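Local structure of Cry37AA1 (Bacillus thuringiensis, 4RHZ) at residues S100-T105 and I119-T124. The protein binds calcium and pairs with the aerolysin-family protein Cry23Aa1, as its small C2-fold partner, in a binary complex that probably acts as an insecticidal toxin. Residues are numbered along the deposited sequence; the frame is centred on the assembly and turned at random. Where two conformers were deposited one is given.
Sequences STPGVT and IKYSLT
Ser100 meets Tyr121 twice: its carbonyl O accepts a 2.7 Å hydrogen bond from Tyr121 OH, tilted 29° from the carbonyl plane, and its OG lies at the ring edge, 3.5 Å from Tyr121 CE2. That OG also donates to Val104 O, tying the end of strand 89-100 to the last residue of the turn. Thr101 opens this type II beta turn, closed by Val104 N on Thr101 O. Inside it, Pro102 CA lies over one face of the Tyr121 ring, offset toward the rim, 3.8 Å from the centroid (CH-pi), while Pro102 CG reaches Leu123 CD1 at 4.2 Å. With chi1 at 71°, Tyr121 CG sits between its backbone N and carbonyl carbon, and the ring points into the loop. A water bridges Gly103 N and Tyr121 N (2.8 Å), accepting from both. Thr105 begins strand 105-110 beside strand 115-125, its CA 3.3 Å from Ile119 O in a CA-H...O contact; its OG1 rests against Lys120 CB and hydrogen-bonds Glu48 of the Cry23AA1 chain, into which the sheet continues. The turn thus carries the chain from strand 89-100 of one antiparallel sheet to strand 105-110 of the other, an intersheet crossover of the C2-type beta sandwich.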
loop_
_atom_site.group_PDB
_atom_site.type_symbol
_atom_site.label_atom_id
_atom_site.label_comp_id
_atom_site.label_asym_id
_atom_site.label_seq_id
_atom_site.Cartn_x
_atom_site.Cartn_y
_atom_site.Cartn_z
ATOM N N SER B 100 -8.637 10.562 -10.934
ATOM C CA SER B 100 -8.284 10.588 -9.526
ATOM C C SER B 100 -8.031 12.024 -9.056
ATOM O O SER B 100 -7.797 12.905 -9.864
ATOM C CB SER B 100 -6.972 9.802 -9.331
ATOM O OG SER B 100 -5.968 10.360 -10.175
ATOM N N THR B 101 -8.028 12.237 -7.750
ATOM C CA THR B 101 -7.440 13.431 -7.138
ATOM C C THR B 101 -5.880 13.387 -7.146
ATOM O O THR B 101 -5.308 12.320 -7.234
ATOM C CB THR B 101 -7.844 13.469 -5.669
ATOM O OG1 THR B 101 -7.391 12.240 -5.065
ATOM C CG2 THR B 101 -9.398 13.559 -5.520
ATOM N N PRO B 102 -5.190 14.550 -7.077
ATOM C CA PRO B 102 -3.712 14.489 -7.091
ATOM C C PRO B 102 -3.213 13.758 -5.837
ATOM O O PRO B 102 -3.716 14.007 -4.759
ATOM C CB PRO B 102 -3.285 15.975 -7.042
ATOM C CG PRO B 102 -4.455 16.696 -6.462
ATOM C CD PRO B 102 -5.690 15.930 -6.837
ATOM N N GLY B 103 -2.293 12.815 -5.998
ATOM C CA GLY B 103 -1.872 12.026 -4.826
ATOM C C GLY B 103 -2.446 10.641 -4.927
ATOM O O GLY B 103 -2.002 9.740 -4.188
ATOM N N VAL B 104 -3.449 10.443 -5.803
ATOM C CA VAL B 104 -3.920 9.100 -6.076
ATOM C C VAL B 104 -3.535 8.803 -7.495
ATOM O O VAL B 104 -3.587 9.726 -8.376
ATOM C CB VAL B 104 -5.406 8.968 -5.890
ATOM C CG1 VAL B 104 -5.923 7.594 -6.341
ATOM C CG2 VAL B 104 -5.835 9.276 -4.410
ATOM N N THR B 105 -3.094 7.559 -7.726
ATOM C CA THR B 105 -2.564 7.155 -8.997
ATOM C C THR B 105 -3.666 6.383 -9.714
ATOM O O THR B 105 -4.485 5.734 -9.050
ATOM C CB THR B 105 -1.312 6.290 -8.745
ATOM O OG1 THR B 105 -0.225 7.170 -8.439
ATOM C CG2 THR B 105 -0.913 5.439 -9.904
ATOM N N ILE B 119 -0.541 6.209 -13.854
ATOM C CA ILE B 119 -0.218 7.599 -13.973
ATOM C C ILE B 119 -0.407 8.233 -12.646
ATOM O O ILE B 119 -1.438 8.067 -11.998
ATOM C CB ILE B 119 -1.184 8.353 -14.991
ATOM C CG1 ILE B 119 -0.979 7.885 -16.413
ATOM C CG2 ILE B 119 -0.840 9.845 -15.111
ATOM C CD1 ILE B 119 -1.947 6.978 -16.835
ATOM N N LYS B 120 0.559 9.032 -12.253
ATOM C CA LYS B 120 0.534 9.726 -10.986
ATOM C C LYS B 120 0.716 11.165 -11.348
ATOM O O LYS B 120 1.395 11.412 -12.322
ATOM C CB LYS B 120 1.801 9.265 -10.277
ATOM C CG LYS B 120 2.244 10.098 -9.168
ATOM C CD LYS B 120 3.683 9.724 -8.760
ATOM C CE LYS B 120 4.049 10.504 -7.500
ATOM N NZ LYS B 120 5.510 10.348 -7.195
ATOM N N TYR B 121 0.124 12.116 -10.617
ATOM C CA TYR B 121 0.342 13.498 -10.972
ATOM C C TYR B 121 0.371 14.336 -9.744
ATOM O O TYR B 121 -0.221 13.940 -8.769
ATOM C CB TYR B 121 -0.751 14.028 -11.942
ATOM C CG TYR B 121 -2.147 14.253 -11.379
ATOM C CD1 TYR B 121 -2.609 15.542 -11.124
ATOM C CD2 TYR B 121 -3.016 13.179 -11.146
ATOM C CE1 TYR B 121 -3.902 15.774 -10.631
ATOM C CE2 TYR B 121 -4.355 13.406 -10.703
ATOM C CZ TYR B 121 -4.777 14.705 -10.449
ATOM O OH TYR B 121 -6.067 14.916 -9.957
ATOM N N SER B 122 1.032 15.498 -9.822
ATOM C CA SER B 122 1.049 16.463 -8.730
ATOM C C SER B 122 1.063 17.875 -9.299
ATOM O O SER B 122 1.444 18.086 -10.458
ATOM C CB SER B 122 2.302 16.276 -7.831
ATOM O OG SER B 122 3.504 16.392 -8.579
ATOM N N LEU B 123 0.699 18.837 -8.464
ATOM C CA LEU B 123 0.540 20.263 -8.871
ATOM C C LEU B 123 1.219 21.233 -7.914
ATOM O O LEU B 123 1.109 21.039 -6.688
ATOM C CB LEU B 123 -0.949 20.641 -8.786
ATOM C CG LEU B 123 -1.829 19.601 -9.467
ATOM C CD1 LEU B 123 -3.264 19.734 -9.029
ATOM C CD2 LEU B 123 -1.657 19.773 -10.974
ATOM N N THR B 124 1.826 22.283 -8.485
ATOM C CA THR B 124 2.338 23.449 -7.747
ATOM C C THR B 124 2.005 24.690 -8.550
ATOM O O THR B 124 2.073 24.646 -9.768
ATOM C CB THR B 124 3.899 23.457 -7.558
ATOM O OG1 THR B 124 4.574 23.225 -8.815
ATOM C CG2 THR B 124 4.317 22.435 -6.523
HETATM O O HOH W 1 -1.373 11.174 -8.403
#